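Local coordinates for protein R.Pab1 family restriction endonuclease (Campylobacter coli, PDB 7CFA) that acts as a restriction DNA glycosylase of the R.PabI family, probably excising bases from its recognition sequence and promoting cleavage of the DNA there, at residues Y55-A69 and F218-I232. The protein carries 2 engineered substitutions. Numbering follows the deposited sequence.
Sequences YDMVAGKNDGNFIGA and FGILSNNHRYNVLQI. Engineered in segment 218-232: Asn228 (natural residue Asp).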
loop_
_atom_site.group_PDB
_atom_site.type_symbol
_atom_site.label_atom_id
_atom_site.label_comp_id
_atom_site.label_asym_id
_atom_site.label_seq_id
_atom_site.Cartn_x
_atom_site.Cartn_y
_atom_site.Cartn_z
ATOM N N TYR A 55 15.059 1.735 -14.119
ATOM C CA TYR A 55 16.200 2.137 -14.925
ATOM C C TYR A 55 17.328 1.114 -14.947
ATOM O O TYR A 55 18.302 1.312 -15.681
ATOM C CB TYR A 55 16.752 3.494 -14.449
ATOM C CG TYR A 55 17.172 3.542 -12.996
ATOM C CD1 TYR A 55 18.388 3.008 -12.587
ATOM C CD2 TYR A 55 16.365 4.141 -12.037
ATOM C CE1 TYR A 55 18.781 3.052 -11.266
ATOM C CE2 TYR A 55 16.751 4.193 -10.710
ATOM C CZ TYR A 55 17.962 3.645 -10.331
ATOM O OH TYR A 55 18.360 3.689 -9.016
ATOM N N ASP A 56 17.231 0.034 -14.179
ATOM C CA ASP A 56 18.243 -1.012 -14.234
ATOM C C ASP A 56 17.637 -2.330 -13.775
ATOM O O ASP A 56 16.488 -2.396 -13.330
ATOM C CB ASP A 56 19.473 -0.656 -13.390
ATOM C CG ASP A 56 19.139 -0.421 -11.934
ATOM O OD1 ASP A 56 17.959 -0.566 -11.549
ATOM O OD2 ASP A 56 20.063 -0.080 -11.169
ATOM N N MET A 57 18.437 -3.386 -13.889
ATOM C CA MET A 57 18.033 -4.716 -13.469
ATOM C C MET A 57 19.279 -5.481 -13.048
ATOM O O MET A 57 20.347 -5.307 -13.642
ATOM C CB MET A 57 17.289 -5.458 -14.587
ATOM C CG MET A 57 16.827 -6.853 -14.193
ATOM S SD MET A 57 15.596 -7.550 -15.312
ATOM C CE MET A 57 16.450 -7.433 -16.883
ATOM N N VAL A 58 19.139 -6.307 -12.009
ATOM C CA VAL A 58 20.257 -7.118 -11.547
ATOM C C VAL A 58 20.710 -8.035 -12.671
ATOM O O VAL A 58 19.907 -8.773 -13.258
ATOM C CB VAL A 58 19.865 -7.910 -10.293
ATOM C CG1 VAL A 58 20.990 -8.851 -9.890
ATOM C CG2 VAL A 58 19.525 -6.960 -9.158
ATOM N N ALA A 59 21.999 -7.985 -12.985
ATOM C CA ALA A 59 22.568 -8.734 -14.092
ATOM C C ALA A 59 23.377 -9.914 -13.576
ATOM O O ALA A 59 23.760 -9.975 -12.405
ATOM C CB ALA A 59 23.452 -7.834 -14.962
ATOM N N GLY A 60 23.629 -10.861 -14.474
ATOM C CA GLY A 60 24.469 -11.996 -14.174
ATOM C C GLY A 60 25.939 -11.663 -14.336
ATOM O O GLY A 60 26.345 -10.507 -14.456
ATOM N N LYS A 61 26.751 -12.720 -14.346
ATOM C CA LYS A 61 28.194 -12.560 -14.467
ATOM C C LYS A 61 28.641 -12.209 -15.879
ATOM O O LYS A 61 29.818 -11.887 -16.072
ATOM C CB LYS A 61 28.894 -13.843 -14.013
ATOM C CG LYS A 61 28.503 -15.074 -14.816
ATOM C CD LYS A 61 29.179 -16.326 -14.282
ATOM C CE LYS A 61 28.790 -17.548 -15.098
ATOM N NZ LYS A 61 29.433 -18.793 -14.588
ATOM N N ASN A 62 27.745 -12.258 -16.867
ATOM C CA ASN A 62 28.128 -12.052 -18.255
ATOM C C ASN A 62 27.471 -10.853 -18.921
ATOM O O ASN A 62 28.007 -10.361 -19.919
ATOM C CB ASN A 62 27.813 -13.304 -19.088
ATOM C CG ASN A 62 28.586 -14.520 -18.622
ATOM O OD1 ASN A 62 29.761 -14.420 -18.264
ATOM N ND2 ASN A 62 27.931 -15.674 -18.617
ATOM N N ASP A 63 26.345 -10.365 -18.406
ATOM C CA ASP A 63 25.586 -9.303 -19.057
ATOM C C ASP A 63 25.512 -8.041 -18.201
ATOM O O ASP A 63 24.565 -7.257 -18.319
ATOM C CB ASP A 63 24.181 -9.790 -19.412
ATOM C CG ASP A 63 23.432 -10.335 -18.214
ATOM O OD1 ASP A 63 24.027 -10.412 -17.116
ATOM O OD2 ASP A 63 22.245 -10.685 -18.366
ATOM N N GLY A 64 26.509 -7.828 -17.345
ATOM C CA GLY A 64 26.519 -6.644 -16.498
ATOM C C GLY A 64 27.056 -5.423 -17.224
ATOM O O GLY A 64 27.955 -5.514 -18.055
ATOM N N ASN A 65 26.482 -4.266 -16.905
ATOM C CA ASN A 65 26.922 -2.995 -17.466
ATOM C C ASN A 65 27.606 -2.090 -16.454
ATOM O O ASN A 65 28.497 -1.328 -16.834
ATOM C CB ASN A 65 25.735 -2.243 -18.083
ATOM C CG ASN A 65 25.163 -2.951 -19.294
ATOM O OD1 ASN A 65 23.953 -3.138 -19.402
ATOM N ND2 ASN A 65 26.034 -3.346 -20.219
ATOM N N PHE A 66 27.211 -2.151 -15.185
ATOM C CA PHE A 66 27.816 -1.336 -14.139
ATOM C C PHE A 66 27.551 -2.001 -12.796
ATOM O O PHE A 66 26.824 -2.993 -12.704
ATOM C CB PHE A 66 27.275 0.099 -14.161
ATOM C CG PHE A 66 25.829 0.213 -13.758
ATOM C CD1 PHE A 66 25.480 0.528 -12.452
ATOM C CD2 PHE A 66 24.818 0.014 -14.686
ATOM C CE1 PHE A 66 24.151 0.637 -12.080
ATOM C CE2 PHE A 66 23.488 0.120 -14.320
ATOM C CZ PHE A 66 23.153 0.435 -13.016
ATOM N N ILE A 67 28.149 -1.437 -11.750
ATOM C CA ILE A 67 27.970 -1.909 -10.381
ATOM C C ILE A 67 27.222 -0.833 -9.609
ATOM O O ILE A 67 27.696 0.304 -9.494
ATOM C CB ILE A 67 29.311 -2.239 -9.710
ATOM C CG1 ILE A 67 30.049 -3.325 -10.497
ATOM C CG2 ILE A 67 29.088 -2.674 -8.268
ATOM C CD1 ILE A 67 31.374 -3.726 -9.885
ATOM N N GLY A 68 26.058 -1.193 -9.069
ATOM C CA GLY A 68 25.202 -0.241 -8.397
ATOM C C GLY A 68 25.727 0.188 -7.038
ATOM O O GLY A 68 26.783 -0.237 -6.570
ATOM N N ALA A 69 24.950 1.064 -6.395
ATOM C CA ALA A 69 25.322 1.570 -5.078
ATOM C C ALA A 69 25.284 0.476 -4.021
ATOM O O ALA A 69 26.016 0.548 -3.029
ATOM C CB ALA A 69 24.402 2.726 -4.680
ATOM N N PHE A 218 14.925 10.544 -11.266
ATOM C CA PHE A 218 15.456 9.409 -10.517
ATOM C C PHE A 218 16.734 9.791 -9.782
ATOM O O PHE A 218 16.949 9.380 -8.637
ATOM C CB PHE A 218 15.722 8.224 -11.449
ATOM C CG PHE A 218 14.540 7.313 -11.638
ATOM C CD1 PHE A 218 14.130 6.464 -10.622
ATOM C CD2 PHE A 218 13.855 7.287 -12.842
ATOM C CE1 PHE A 218 13.051 5.618 -10.797
ATOM C CE2 PHE A 218 12.774 6.443 -13.025
ATOM C CZ PHE A 218 12.370 5.608 -12.002
ATOM N N GLY A 219 17.584 10.601 -10.420
ATOM C CA GLY A 219 18.873 10.956 -9.850
ATOM C C GLY A 219 18.800 11.765 -8.572
ATOM O O GLY A 219 19.789 11.822 -7.836
ATOM N N ILE A 220 17.658 12.395 -8.292
ATOM C CA ILE A 220 17.488 13.171 -7.069
ATOM C C ILE A 220 16.614 12.447 -6.051
ATOM O O ILE A 220 16.246 13.033 -5.029
ATOM C CB ILE A 220 16.922 14.566 -7.370
ATOM C CG1 ILE A 220 15.443 14.468 -7.757
ATOM C CG2 ILE A 220 17.722 15.236 -8.473
ATOM C CD1 ILE A 220 14.755 15.807 -7.889
ATOM N N LEU A 221 16.271 11.185 -6.308
ATOM C CA LEU A 221 15.403 10.457 -5.390
ATOM C C LEU A 221 16.130 10.143 -4.088
ATOM O O LEU A 221 15.595 10.368 -2.995
ATOM C CB LEU A 221 14.897 9.179 -6.058
ATOM C CG LEU A 221 13.655 8.526 -5.452
ATOM C CD1 LEU A 221 12.531 9.540 -5.320
ATOM C CD2 LEU A 221 13.215 7.352 -6.306
ATOM N N SER A 222 17.353 9.631 -4.187
ATOM C CA SER A 222 18.162 9.304 -3.020
ATOM C C SER A 222 19.623 9.282 -3.446
ATOM O O SER A 222 19.949 9.438 -4.626
ATOM C CB SER A 222 17.745 7.964 -2.411
ATOM O OG SER A 222 18.059 6.896 -3.287
ATOM N N ASN A 223 20.509 9.081 -2.468
ATOM C CA ASN A 223 21.929 8.974 -2.781
ATOM C C ASN A 223 22.225 7.710 -3.579
ATOM O O ASN A 223 23.048 7.732 -4.501
ATOM C CB ASN A 223 22.759 9.010 -1.498
ATOM C CG ASN A 223 23.171 10.417 -1.111
ATOM O OD1 ASN A 223 23.439 11.257 -1.972
ATOM N ND2 ASN A 223 23.225 10.683 0.189
ATOM N N ASN A 224 21.568 6.598 -3.239
ATOM C CA ASN A 224 21.763 5.372 -4.008
ATOM C C ASN A 224 21.275 5.540 -5.440
ATOM O O ASN A 224 21.959 5.130 -6.387
ATOM C CB ASN A 224 21.053 4.202 -3.327
ATOM C CG ASN A 224 21.702 3.809 -2.012
ATOM O OD1 ASN A 224 22.869 4.114 -1.767
ATOM N ND2 ASN A 224 20.949 3.122 -1.162
ATOM N N HIS A 225 20.099 6.148 -5.621
ATOM C CA HIS A 225 19.608 6.428 -6.966
ATOM C C HIS A 225 20.520 7.407 -7.694
ATOM O O HIS A 225 20.756 7.262 -8.899
ATOM C CB HIS A 225 18.181 6.973 -6.907
ATOM C CG HIS A 225 17.150 5.940 -6.583
ATOM N ND1 HIS A 225 16.956 4.816 -7.356
ATOM C CD2 HIS A 225 16.247 5.865 -5.577
ATOM C CE1 HIS A 225 15.980 4.091 -6.838
ATOM N NE2 HIS A 225 15.533 4.706 -5.758
ATOM N N ARG A 226 21.033 8.415 -6.984
ATOM C CA ARG A 226 21.987 9.335 -7.594
ATOM C C ARG A 226 23.209 8.589 -8.110
ATOM O O ARG A 226 23.650 8.812 -9.244
ATOM C CB ARG A 226 22.405 10.409 -6.590
ATOM C CG ARG A 226 23.282 11.502 -7.185
ATOM C CD ARG A 226 24.405 11.897 -6.238
ATOM N NE ARG A 226 23.908 12.323 -4.932
ATOM C CZ ARG A 226 23.638 13.585 -4.610
ATOM N NH1 ARG A 226 23.814 14.553 -5.497
ATOM N NH2 ARG A 226 23.190 13.877 -3.397
ATOM N N TYR A 227 23.761 7.689 -7.292
ATOM C CA TYR A 227 24.946 6.934 -7.690
ATOM C C TYR A 227 24.663 6.057 -8.902
ATOM O O TYR A 227 25.476 5.994 -9.830
ATOM C CB TYR A 227 25.439 6.089 -6.514
ATOM C CG TYR A 227 26.684 5.274 -6.797
ATOM C CD1 TYR A 227 27.947 5.778 -6.519
ATOM C CD2 TYR A 227 26.595 3.995 -7.333
ATOM C CE1 TYR A 227 29.086 5.035 -6.773
ATOM C CE2 TYR A 227 27.726 3.245 -7.591
ATOM C CZ TYR A 227 28.969 3.771 -7.309
ATOM O OH TYR A 227 30.097 3.026 -7.565
ATOM N N ASN A 228 23.515 5.374 -8.914
ATOM C CA ASN A 228 23.206 4.471 -10.017
ATOM C C ASN A 228 23.020 5.232 -11.324
ATOM O O ASN A 228 23.545 4.819 -12.367
ATOM C CB ASN A 228 21.958 3.652 -9.689
ATOM C CG ASN A 228 22.186 2.677 -8.550
ATOM O OD1 ASN A 228 23.325 2.361 -8.210
ATOM N ND2 ASN A 228 21.101 2.193 -7.958
ATOM N N VAL A 229 22.281 6.344 -11.290
ATOM C CA VAL A 229 22.081 7.139 -12.500
ATOM C C VAL A 229 23.414 7.669 -13.015
ATOM O O VAL A 229 23.674 7.669 -14.225
ATOM C CB VAL A 229 21.079 8.278 -12.236
ATOM C CG1 VAL A 229 21.005 9.201 -13.440
ATOM C CG2 VAL A 229 19.703 7.706 -11.922
ATOM N N LEU A 230 24.285 8.120 -12.108
ATOM C CA LEU A 230 25.598 8.600 -12.530
ATOM C C LEU A 230 26.428 7.487 -13.159
ATOM O O LEU A 230 27.170 7.735 -14.118
ATOM C CB LEU A 230 26.339 9.224 -11.344
ATOM C CG LEU A 230 25.838 10.607 -10.917
ATOM C CD1 LEU A 230 26.541 11.082 -9.655
ATOM C CD2 LEU A 230 26.021 11.617 -12.044
ATOM N N GLN A 231 26.312 6.258 -12.650
ATOM C CA GLN A 231 26.995 5.133 -13.282
ATOM C C GLN A 231 26.419 4.847 -14.664
ATOM O O GLN A 231 27.153 4.476 -15.587
ATOM C CB GLN A 231 26.899 3.891 -12.394
ATOM C CG GLN A 231 27.644 4.003 -11.073
ATOM C CD GLN A 231 29.150 3.987 -11.246
ATOM O OE1 GLN A 231 29.677 3.326 -12.141
ATOM N NE2 GLN A 231 29.852 4.719 -10.388
ATOM N N ILE A 232 25.104 5.019 -14.823
ATOM C CA ILE A 232 24.463 4.771 -16.109
ATOM C C ILE A 232 24.869 5.830 -17.126
ATOM O O ILE A 232 25.150 5.515 -18.290
ATOM C CB ILE A 232 22.936 4.705 -15.930
ATOM C CG1 ILE A 232 22.554 3.457 -15.130
ATOM C CG2 ILE A 232 22.226 4.733 -17.278
ATOM C CD1 ILE A 232 21.069 3.303 -14.900
#
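Tyr55, next to strand 56-58 of a small antiparallel sheet, forms an aromatic cluster with Phe218 near the end of helix 208-219 and His225 in the first turns of helix 223-237, while strand 66-67 and the loop after it pack on the latter helix. The contact illustrates how one aromatic side chain can bridge two successive helices, through its flank and its polar end at once. With CG held between the backbone N and the carbonyl carbon (chi1 58°), the Tyr55 ring presents its edge to one face of Phe218 in a T-shaped stack, CD2 lying 3.5 Å from Phe218 CD1, while its CD1 meets the CD1 methyl of Ile232. Tyr55 OH lies at the edge of the His225 imidazole, modelled 2.4 Å from ND1, a hydrogen bond too short for the distance to be trusted. A second, long bond comes from Asn228 ND2, which donates to Tyr55 OH over 3.3 Å, nearly straight at 165° and close to the amide plane. The carbonyl of Tyr55 has a further partner in Ser80 OG.

Farther along, Asn65 and Phe66 form a classic beta bulge opposite Lys74. Phe66 packs obliquely on the helix, its CD1 3.7 Å from Gln231 CB and its CE2 3.6 Å from Ile232 CG1. Ile67 contributes chiefly its carbonyl oxygen, 3.5 Å from Tyr227 CE2 at the edge of that ring. Gly68 then runs close beside Asn228, its CA 3.2 Å from Asn228 OD1, and the Ala69 methyl rests against Tyr227 and Asn224. Asn228, an engineered residue that is Asp in the natural protein, thus spans both ends of the segment with one amide: its ND2 serves Tyr55, and its OD1 accepts from Ala69 N at 2.8 Å, the donor lying in the carbonyl plane.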